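Local coordinates for tonb-dependent siderophore receptor (Acinetobacter baumannii, PDB 5FR8), which probably takes part in the first step of iron uptake across the outer membrane by binding iron-chelating siderophores, and may bind ferric enterobactin with micromolar affinity, at residues 32-43 with 135-146; 219-229 with 708-719. All blocks are in the same frame, centred on the assembly; numbering follows the deposited sequence.

The two contacts lie on opposite sides of the chain's centre, their own centres about 37 Å apart and their nearest atoms about 19 Å apart, and they share no strand or loop. Interaction 1 belongs to the plug and is built on regular structure: an edge strand paired with its sheet neighbour, plus a salt-bridge network of E32, K36, E136 and R145 beside the strand pair. Interaction 2 joins two irregular loops of the barrel and has no strand pairing; instead, side chains of N220, S225, R709 and S711 bind backbone groups of the facing loop. Both are partly buried, but exposed residues touch more often in interaction 2, four of 17 against one of 17.

Interaction 1 of 2, residues 32-43 with 135-146; sequences EEQVKQSLGVSV and IEVLRGPAAARY
E136 meets K36 on the plug-domain sheet, where edge strand 41-45 runs antiparallel to strand 132-139; the segment axes approach to 4.8 Å at 169°. K36 NZ makes a salt bridge to E136 OE1 over 3.2 Å, from above the carboxylate plane, and N156 ND2 is a further donor to that oxygen. V137 and S42 form the hydrogen-bonded pair: S42 N to V137 O is 2.9 Å, with the return bond from V137 N to S42 O. L138 flanks V41 in a non-hydrogen-bonded pair, the two side chains lying side by side with V41 CG2 4.0 Å from L138 CG. The R139 side chain bends at chi3 (-70°), bringing the guanidinium over the G40 carbonyl carbon; its NH1 donates to S42 OG nearly in the guanidinium plane, a bond of doubtful length at this resolution, while NE forms a salt bridge with E584 of the barrel. After the strand, A142 CB packs against the residues around the S38-V41 turn, 3.6 Å from V35 O and close to S38 OG and V41 CG2. R145 presents a guanidinium face to E32 CG, the carboxylate turned 30° from it; NH2 makes a salt bridge with E32 OE2, and NH1 another with E418 of the barrel. Finally, Y146 OH donates to E32 OE2 over 3.0 Å, using the anti lone pair of that oxygen.

Interaction 2 of 2, residues 219-229 with 708-719; sequences INKSIGSTAAG and LRDSNSISQTYN
I219 touches L708 through I219 CG1 and L708 CD2, at the start of a join between two irregular loops on the side of the barrel that in TonB-dependent receptors faces outside the cell; polar side chains do much of the bonding. N220 is the first hub. Its OD1 takes R709 N at 2.7 Å, from 58° above the carbonyl plane, and N719 ND2 from the opposite face, a pair of donors that restrains rotation of the amide. The N220 and N719 amides approach from opposite directions with planes 34° apart, and N220 ND2 returns a bond to N719 OD1 at 3.3 Å, on a lone pair and in plane. The same ND2 also reaches A227 O in its own loop. Beyond the hub, S222 OG lies beside L708 CD1, and I223 CD1 packs 3.5 Å from L708 CB.

S225 is the second hub. Its OG stands anti to the backbone N (chi1 179°), directed into the other loop, where it donates to R709 O and accepts from S711 N, each at 2.7 Å. S711 answers through its own hydroxyl, which accepts T226 N at 3.1 Å, so the two serines tie the loops in both directions; T226 OG1 is hydrogen-bonded to N272 O. A227 CB covers one face of the R709 guanidinium, and A228 O accepts from R709 NH1 at the guanidinium's edge, near its plane, 2.9 Å away. R709 CG, CD and NE follow an extended course, carrying the group alongside A227. R709 NH1 also forms a salt bridge with D268. The contact thus lies between the loop joining strands 201-212 and 232-247 and the loop joining 693-700 and 724-731, with the segment that follows strand 250-264 beside it and N81 of the plug bonded to N719 N.

Interaction 1 of 2, residues 32-43 with 135-146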
loop_
_atom_site.group_PDB
_atom_site.type_symbol
_atom_site.label_atom_id
_atom_site.label_comp_id
_atom_site.label_asym_id
_atom_site.label_seq_id
_atom_site.Cartn_x
_atom_site.Cartn_y
_atom_site.Cartn_z
ATOM N N GLU A 32 20.859 1.567 -9.352
ATOM C CA GLU A 32 19.858 1.273 -8.317
ATOM C C GLU A 32 20.373 1.704 -6.969
ATOM O O GLU A 32 19.672 2.417 -6.233
ATOM C CB GLU A 32 19.491 -0.208 -8.258
ATOM C CG GLU A 32 18.405 -0.542 -7.252
ATOM C CD GLU A 32 18.184 -2.027 -7.048
ATOM O OE1 GLU A 32 19.050 -2.821 -7.460
ATOM O OE2 GLU A 32 17.143 -2.404 -6.469
ATOM N N GLU A 33 21.604 1.294 -6.650
ATOM C CA GLU A 33 22.246 1.687 -5.385
ATOM C C GLU A 33 22.327 3.187 -5.211
ATOM O O GLU A 33 22.144 3.698 -4.109
ATOM C CB GLU A 33 23.677 1.146 -5.303
ATOM C CG GLU A 33 23.760 -0.353 -5.098
ATOM C CD GLU A 33 24.943 -0.974 -5.820
ATOM O OE1 GLU A 33 26.099 -0.558 -5.538
ATOM O OE2 GLU A 33 24.709 -1.866 -6.674
ATOM N N GLN A 34 22.665 3.876 -6.295
ATOM C CA GLN A 34 22.927 5.313 -6.231
ATOM C C GLN A 34 21.643 6.051 -5.856
ATOM O O GLN A 34 21.630 6.806 -4.889
ATOM C CB GLN A 34 23.487 5.824 -7.562
ATOM C CG GLN A 34 23.892 7.287 -7.570
ATOM C CD GLN A 34 24.929 7.612 -6.518
ATOM O OE1 GLN A 34 26.105 7.307 -6.689
ATOM N NE2 GLN A 34 24.500 8.237 -5.428
ATOM N N VAL A 35 20.549 5.792 -6.575
ATOM C CA VAL A 35 19.289 6.489 -6.295
ATOM C C VAL A 35 18.719 6.187 -4.903
ATOM O O VAL A 35 17.740 6.802 -4.493
ATOM C CB VAL A 35 18.210 6.285 -7.393
ATOM C CG1 VAL A 35 18.745 6.711 -8.752
ATOM C CG2 VAL A 35 17.721 4.868 -7.440
ATOM N N LYS A 36 19.331 5.267 -4.166
ATOM C CA LYS A 36 18.967 5.062 -2.763
ATOM C C LYS A 36 19.706 6.055 -1.919
ATOM O O LYS A 36 19.549 6.070 -0.694
ATOM C CB LYS A 36 19.276 3.642 -2.288
ATOM C CG LYS A 36 18.736 2.590 -3.236
ATOM C CD LYS A 36 18.273 1.307 -2.556
ATOM C CE LYS A 36 17.462 0.485 -3.550
ATOM N NZ LYS A 36 17.341 -0.926 -3.144
ATOM N N GLN A 37 20.494 6.904 -2.567
ATOM C CA GLN A 37 21.024 8.092 -1.904
ATOM C C GLN A 37 20.142 9.329 -2.149
ATOM O O GLN A 37 20.494 10.420 -1.735
ATOM C CB GLN A 37 22.451 8.375 -2.393
ATOM C CG GLN A 37 23.404 7.219 -2.159
ATOM C CD GLN A 37 23.700 7.032 -0.688
ATOM O OE1 GLN A 37 24.357 7.874 -0.075
ATOM N NE2 GLN A 37 23.213 5.940 -0.113
ATOM N N SER A 38 19.017 9.161 -2.843
ATOM C CA SER A 38 18.123 10.282 -3.168
ATOM C C SER A 38 17.493 10.854 -1.925
ATOM O O SER A 38 17.462 10.205 -0.880
ATOM C CB SER A 38 17.021 9.851 -4.124
ATOM O OG SER A 38 17.571 9.410 -5.359
ATOM N N LEU A 39 17.008 12.085 -2.039
ATOM C CA LEU A 39 16.361 12.742 -0.917
ATOM C C LEU A 39 15.071 12.019 -0.506
ATOM O O LEU A 39 14.807 11.831 0.685
ATOM C CB LEU A 39 16.074 14.200 -1.250
ATOM C CG LEU A 39 17.327 15.061 -1.260
ATOM C CD1 LEU A 39 17.074 16.349 -2.032
ATOM C CD2 LEU A 39 17.802 15.347 0.164
ATOM N N GLY A 40 14.288 11.591 -1.492
ATOM C CA GLY A 40 13.036 10.905 -1.228
ATOM C C GLY A 40 13.229 9.446 -0.854
ATOM O O GLY A 40 12.401 8.584 -1.201
ATOM N N VAL A 41 14.324 9.145 -0.162
ATOM C CA VAL A 41 14.586 7.780 0.301
ATOM C C VAL A 41 14.915 7.767 1.794
ATOM O O VAL A 41 15.642 8.619 2.302
ATOM C CB VAL A 41 15.742 7.128 -0.493
ATOM C CG1 VAL A 41 16.215 5.837 0.171
ATOM C CG2 VAL A 41 15.310 6.869 -1.940
ATOM N N SER A 42 14.365 6.801 2.508
ATOM C CA SER A 42 14.717 6.616 3.901
ATOM C C SER A 42 14.772 5.142 4.201
ATOM O O SER A 42 14.246 4.349 3.464
ATOM C CB SER A 42 13.712 7.308 4.793
ATOM O OG SER A 42 12.543 7.614 4.063
ATOM N N VAL A 43 15.433 4.791 5.284
ATOM C CA VAL A 43 15.800 3.428 5.554
ATOM C C VAL A 43 15.654 3.137 7.024
ATOM O O VAL A 43 16.334 3.732 7.860
ATOM C CB VAL A 43 17.255 3.194 5.162
ATOM C CG1 VAL A 43 17.728 1.805 5.585
ATOM C CG2 VAL A 43 17.411 3.372 3.662
ATOM N N ILE A 135 13.905 -1.937 6.145
ATOM C CA ILE A 135 12.821 -1.445 5.271
ATOM C C ILE A 135 13.230 -0.197 4.488
ATOM O O ILE A 135 13.658 0.780 5.081
ATOM C CB ILE A 135 11.590 -1.024 6.060
ATOM C CG1 ILE A 135 11.071 -2.171 6.901
ATOM C CG2 ILE A 135 10.518 -0.529 5.099
ATOM C CD1 ILE A 135 9.949 -1.773 7.858
ATOM N N GLU A 136 13.095 -0.238 3.162
ATOM C CA GLU A 136 13.575 0.849 2.304
ATOM C C GLU A 136 12.375 1.573 1.749
ATOM O O GLU A 136 11.563 0.986 1.062
ATOM C CB GLU A 136 14.448 0.308 1.141
ATOM C CG GLU A 136 15.924 -0.011 1.475
ATOM C CD GLU A 136 16.607 -0.923 0.423
ATOM O OE1 GLU A 136 15.877 -1.497 -0.387
ATOM O OE2 GLU A 136 17.857 -1.103 0.395
ATOM N N VAL A 137 12.236 2.857 2.063
ATOM C CA VAL A 137 11.120 3.624 1.533
ATOM C C VAL A 137 11.650 4.569 0.488
ATOM O O VAL A 137 12.442 5.439 0.794
ATOM C CB VAL A 137 10.343 4.397 2.602
ATOM C CG1 VAL A 137 9.202 5.130 1.941
ATOM C CG2 VAL A 137 9.761 3.472 3.658
ATOM N N LEU A 138 11.206 4.383 -0.747
ATOM C CA LEU A 138 11.619 5.192 -1.867
ATOM C C LEU A 138 10.426 6.007 -2.287
ATOM O O LEU A 138 9.357 5.453 -2.592
ATOM C CB LEU A 138 12.049 4.325 -3.042
ATOM C CG LEU A 138 13.356 3.554 -2.846
ATOM C CD1 LEU A 138 13.169 2.416 -1.849
ATOM C CD2 LEU A 138 13.844 3.023 -4.189
ATOM N N ARG A 139 10.595 7.329 -2.298
ATOM C CA ARG A 139 9.510 8.219 -2.679
ATOM C C ARG A 139 9.854 8.963 -3.961
ATOM O O ARG A 139 11.023 9.294 -4.212
ATOM C CB ARG A 139 9.225 9.181 -1.536
ATOM C CG ARG A 139 9.075 8.493 -0.182
ATOM C CD ARG A 139 8.733 9.480 0.932
ATOM N NE ARG A 139 9.853 10.355 1.262
ATOM C CZ ARG A 139 10.873 9.989 2.030
ATOM N NH1 ARG A 139 10.926 8.771 2.538
ATOM N NH2 ARG A 139 11.856 10.838 2.276
ATOM N N GLY A 140 8.844 9.208 -4.783
ATOM C CA GLY A 140 9.020 10.053 -5.964
ATOM C C GLY A 140 9.922 9.479 -7.033
ATOM O O GLY A 140 9.830 8.293 -7.352
ATOM N N PRO A 141 10.822 10.320 -7.578
ATOM C CA PRO A 141 11.615 9.958 -8.762
ATOM C C PRO A 141 12.441 8.687 -8.596
ATOM O O PRO A 141 12.562 7.916 -9.534
ATOM C CB PRO A 141 12.517 11.175 -8.988
ATOM C CG PRO A 141 12.580 11.864 -7.669
ATOM C CD PRO A 141 11.266 11.590 -6.982
ATOM N N ALA A 142 12.978 8.449 -7.409
ATOM C CA ALA A 142 13.799 7.260 -7.185
ATOM C C ALA A 142 13.026 5.970 -7.285
ATOM O O ALA A 142 13.621 4.910 -7.351
ATOM C CB ALA A 142 14.471 7.332 -5.816
ATOM N N ALA A 143 11.708 6.017 -7.253
ATOM C CA ALA A 143 10.942 4.757 -7.286
ATOM C C ALA A 143 10.398 4.401 -8.655
ATOM O O ALA A 143 9.927 3.294 -8.852
ATOM C CB ALA A 143 9.803 4.809 -6.300
ATOM N N ALA A 144 10.477 5.317 -9.614
ATOM C CA ALA A 144 9.917 5.055 -10.945
ATOM C C ALA A 144 10.651 3.927 -11.685
ATOM O O ALA A 144 10.118 3.326 -12.610
ATOM C CB ALA A 144 9.900 6.327 -11.781
ATOM N N ARG A 145 11.888 3.674 -11.285
ATOM C CA ARG A 145 12.667 2.546 -11.769
ATOM C C ARG A 145 11.909 1.232 -11.823
ATOM O O ARG A 145 12.041 0.465 -12.772
ATOM C CB ARG A 145 13.793 2.329 -10.788
ATOM C CG ARG A 145 15.166 2.580 -11.314
ATOM C CD ARG A 145 16.112 2.361 -10.155
ATOM N NE ARG A 145 15.934 1.031 -9.577
ATOM C CZ ARG A 145 16.444 -0.063 -10.113
ATOM N NH1 ARG A 145 17.124 0.027 -11.242
ATOM N NH2 ARG A 145 16.253 -1.244 -9.531
ATOM N N TYR A 146 11.157 0.961 -10.756
ATOM C CA TYR A 146 10.577 -0.361 -10.501
ATOM C C TYR A 146 9.274 -0.605 -11.251
ATOM O O TYR A 146 8.599 -1.576 -10.967
ATOM C CB TYR A 146 10.346 -0.532 -8.987
ATOM C CG TYR A 146 11.618 -0.418 -8.184
ATOM C CD1 TYR A 146 12.100 0.808 -7.775
ATOM C CD2 TYR A 146 12.351 -1.546 -7.862
ATOM C CE1 TYR A 146 13.286 0.914 -7.066
ATOM C CE2 TYR A 146 13.539 -1.448 -7.151
ATOM C CZ TYR A 146 14.007 -0.216 -6.763
ATOM O OH TYR A 146 15.190 -0.139 -6.063
#

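Interaction 2 of 2, residues 219-229 with 708-719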
loop_
_atom_site.group_PDB
_atom_site.type_symbol
_atom_site.label_atom_id
_atom_site.label_comp_id
_atom_site.label_asym_id
_atom_site.label_seq_id
_atom_site.Cartn_x
_atom_site.Cartn_y
_atom_site.Cartn_z
ATOM N N ILE A 219 -18.302 0.708 19.229
ATOM C CA ILE A 219 -17.281 1.642 19.701
ATOM C C ILE A 219 -17.593 3.087 19.302
ATOM O O ILE A 219 -17.353 4.013 20.083
ATOM C CB ILE A 219 -15.866 1.251 19.207
ATOM C CG1 ILE A 219 -14.830 2.247 19.751
ATOM C CG2 ILE A 219 -15.828 1.223 17.693
ATOM C CD1 ILE A 219 -13.402 1.739 19.756
ATOM N N ASN A 220 -18.137 3.271 18.098
ATOM C CA ASN A 220 -18.352 4.615 17.535
ATOM C C ASN A 220 -19.723 5.210 17.794
ATOM O O ASN A 220 -20.046 6.221 17.216
ATOM C CB ASN A 220 -18.155 4.586 16.031
ATOM C CG ASN A 220 -16.704 4.429 15.642
ATOM O OD1 ASN A 220 -15.838 5.118 16.151
ATOM N ND2 ASN A 220 -16.439 3.518 14.726
ATOM N N LYS A 221 -20.511 4.585 18.660
ATOM C CA LYS A 221 -21.910 4.961 18.870
ATOM C C LYS A 221 -22.109 6.289 19.644
ATOM O O LYS A 221 -23.064 7.037 19.390
ATOM C CB LYS A 221 -22.638 3.817 19.602
ATOM C CG LYS A 221 -24.152 3.846 19.468
ATOM C CD LYS A 221 -24.769 2.643 20.156
ATOM C CE LYS A 221 -26.211 2.455 19.736
ATOM N NZ LYS A 221 -26.731 1.134 20.179
ATOM N N SER A 222 -21.193 6.572 20.574
ATOM C CA SER A 222 -21.330 7.703 21.491
ATOM C C SER A 222 -21.299 9.029 20.780
ATOM O O SER A 222 -21.363 10.046 21.435
ATOM C CB SER A 222 -20.239 7.676 22.567
ATOM O OG SER A 222 -18.992 7.276 22.016
ATOM N N ILE A 223 -21.198 9.040 19.454
ATOM C CA ILE A 223 -21.309 10.294 18.687
ATOM C C ILE A 223 -22.283 10.133 17.534
ATOM O O ILE A 223 -22.134 10.796 16.507
ATOM C CB ILE A 223 -19.974 10.739 18.051
ATOM C CG1 ILE A 223 -18.798 10.572 19.012
ATOM C CG2 ILE A 223 -20.044 12.198 17.596
ATOM C CD1 ILE A 223 -17.474 10.541 18.273
ATOM N N GLY A 224 -23.263 9.243 17.690
ATOM C CA GLY A 224 -24.340 9.085 16.703
ATOM C C GLY A 224 -23.929 8.362 15.436
ATOM O O GLY A 224 -24.590 8.489 14.408
ATOM N N SER A 225 -22.842 7.594 15.502
ATOM C CA SER A 225 -22.212 7.034 14.308
ATOM C C SER A 225 -22.420 5.522 14.214
ATOM O O SER A 225 -22.330 4.788 15.214
ATOM C CB SER A 225 -20.704 7.366 14.263
ATOM O OG SER A 225 -20.067 6.803 13.111
ATOM N N THR A 226 -22.680 5.081 12.982
ATOM C CA THR A 226 -22.936 3.687 12.675
ATOM C C THR A 226 -21.751 3.015 11.983
ATOM O O THR A 226 -21.828 1.847 11.603
ATOM C CB THR A 226 -24.134 3.581 11.738
ATOM O OG1 THR A 226 -23.958 4.525 10.670
ATOM C CG2 THR A 226 -25.438 3.870 12.498
ATOM N N ALA A 227 -20.660 3.756 11.823
ATOM C CA ALA A 227 -19.487 3.200 11.177
ATOM C C ALA A 227 -18.794 2.245 12.109
ATOM O O ALA A 227 -18.767 2.465 13.313
ATOM C CB ALA A 227 -18.529 4.287 10.751
ATOM N N ALA A 228 -18.234 1.183 11.543
ATOM C CA ALA A 228 -17.526 0.200 12.323
ATOM C C ALA A 228 -16.135 0.680 12.706
ATOM O O ALA A 228 -15.540 1.520 12.024
ATOM C CB ALA A 228 -17.416 -1.081 11.533
ATOM N N GLY A 229 -15.616 0.112 13.789
ATOM C CA GLY A 229 -14.239 0.334 14.202
ATOM C C GLY A 229 -13.312 -0.526 13.371
ATOM O O GLY A 229 -13.664 -0.976 12.277
ATOM N N LEU A 708 -13.080 8.939 17.359
ATOM C CA LEU A 708 -14.011 7.917 16.867
ATOM C C LEU A 708 -14.500 8.210 15.459
ATOM O O LEU A 708 -14.622 9.357 15.058
ATOM C CB LEU A 708 -15.230 7.847 17.760
ATOM C CG LEU A 708 -14.945 7.707 19.253
ATOM C CD1 LEU A 708 -16.244 7.645 20.022
ATOM C CD2 LEU A 708 -14.095 6.471 19.514
ATOM N N ARG A 709 -14.748 7.158 14.694
ATOM C CA ARG A 709 -15.098 7.304 13.287
ATOM C C ARG A 709 -16.549 7.702 13.135
ATOM O O ARG A 709 -17.449 7.035 13.654
ATOM C CB ARG A 709 -14.835 6.011 12.526
ATOM C CG ARG A 709 -15.143 6.082 11.042
ATOM C CD ARG A 709 -14.784 4.749 10.432
ATOM N NE ARG A 709 -15.192 4.589 9.037
ATOM C CZ ARG A 709 -15.543 3.422 8.504
ATOM N NH1 ARG A 709 -15.569 2.315 9.260
ATOM N NH2 ARG A 709 -15.878 3.369 7.218
ATOM N N ASP A 710 -16.751 8.798 12.413
ATOM C CA ASP A 710 -18.056 9.412 12.262
ATOM C C ASP A 710 -18.598 9.005 10.914
ATOM O O ASP A 710 -18.003 9.326 9.892
ATOM C CB ASP A 710 -17.890 10.926 12.324
ATOM C CG ASP A 710 -19.192 11.668 12.474
ATOM O OD1 ASP A 710 -20.235 11.117 12.088
ATOM O OD2 ASP A 710 -19.161 12.824 12.973
ATOM N N SER A 711 -19.716 8.286 10.921
ATOM C CA SER A 711 -20.419 7.979 9.687
ATOM C C SER A 711 -21.073 9.204 9.067
ATOM O O SER A 711 -21.203 9.282 7.847
ATOM C CB SER A 711 -21.476 6.921 9.924
ATOM O OG SER A 711 -22.369 7.368 10.919
ATOM N N ASN A 712 -21.484 10.163 9.890
ATOM C CA ASN A 712 -22.080 11.402 9.362
ATOM C C ASN A 712 -21.081 12.485 8.891
ATOM O O ASN A 712 -21.448 13.637 8.752
ATOM C CB ASN A 712 -23.013 11.999 10.398
ATOM C CG ASN A 712 -24.114 11.048 10.791
ATOM O OD1 ASN A 712 -24.287 10.727 11.973
ATOM N ND2 ASN A 712 -24.875 10.589 9.801
ATOM N N SER A 713 -19.831 12.114 8.646
ATOM C CA SER A 713 -18.843 13.065 8.166
ATOM C C SER A 713 -18.074 12.448 7.030
ATOM O O SER A 713 -18.067 11.234 6.879
ATOM C CB SER A 713 -17.848 13.424 9.268
ATOM O OG SER A 713 -16.577 13.730 8.706
ATOM N N ILE A 714 -17.408 13.278 6.234
ATOM C CA ILE A 714 -16.517 12.756 5.180
ATOM C C ILE A 714 -15.067 13.199 5.441
ATOM O O ILE A 714 -14.171 12.970 4.629
ATOM C CB ILE A 714 -17.005 13.152 3.785
ATOM C CG1 ILE A 714 -17.213 14.649 3.696
ATOM C CG2 ILE A 714 -18.334 12.485 3.488
ATOM C CD1 ILE A 714 -17.589 15.104 2.308
ATOM N N SER A 715 -14.838 13.786 6.622
ATOM C CA SER A 715 -13.481 14.018 7.108
ATOM C C SER A 715 -13.123 13.092 8.269
ATOM O O SER A 715 -12.135 12.382 8.211
ATOM C CB SER A 715 -13.282 15.478 7.503
ATOM O OG SER A 715 -14.345 15.948 8.299
ATOM N N GLN A 716 -13.908 13.092 9.329
ATOM C CA GLN A 716 -13.649 12.155 10.426
ATOM C C GLN A 716 -13.941 10.687 10.037
ATOM O O GLN A 716 -14.980 10.120 10.392
ATOM C CB GLN A 716 -14.455 12.548 11.644
ATOM C CG GLN A 716 -13.953 11.870 12.896
ATOM C CD GLN A 716 -14.482 12.532 14.137
ATOM O OE1 GLN A 716 -14.501 13.768 14.236
ATOM N NE2 GLN A 716 -14.946 11.725 15.087
ATOM N N THR A 717 -13.020 10.081 9.307
ATOM C CA THR A 717 -13.300 8.812 8.634
ATOM C C THR A 717 -12.677 7.563 9.289
ATOM O O THR A 717 -12.838 6.462 8.761
ATOM C CB THR A 717 -12.752 8.855 7.186
ATOM O OG1 THR A 717 -11.422 9.397 7.222
ATOM C CG2 THR A 717 -13.619 9.723 6.271
ATOM N N TYR A 718 -11.930 7.726 10.384
ATOM C CA TYR A 718 -11.132 6.614 10.911
ATOM C C TYR A 718 -11.076 6.657 12.407
ATOM O O TYR A 718 -11.402 7.677 13.033
ATOM C CB TYR A 718 -9.693 6.653 10.362
ATOM C CG TYR A 718 -8.934 7.898 10.756
ATOM C CD1 TYR A 718 -9.052 9.082 10.009
ATOM C CD2 TYR A 718 -8.142 7.923 11.897
ATOM C CE1 TYR A 718 -8.394 10.240 10.396
ATOM C CE2 TYR A 718 -7.485 9.091 12.285
ATOM C CZ TYR A 718 -7.620 10.237 11.539
ATOM O OH TYR A 718 -6.947 11.360 11.925
ATOM N N ASN A 719 -10.673 5.546 12.996
ATOM C CA ASN A 719 -10.489 5.497 14.441
ATOM C C ASN A 719 -9.041 5.794 14.811
ATOM O O ASN A 719 -8.119 5.153 14.310
ATOM C CB ASN A 719 -10.909 4.135 14.994
ATOM C CG ASN A 719 -12.402 4.054 15.261
ATOM O OD1 ASN A 719 -13.190 3.786 14.350
ATOM N ND2 ASN A 719 -12.803 4.293 16.522
#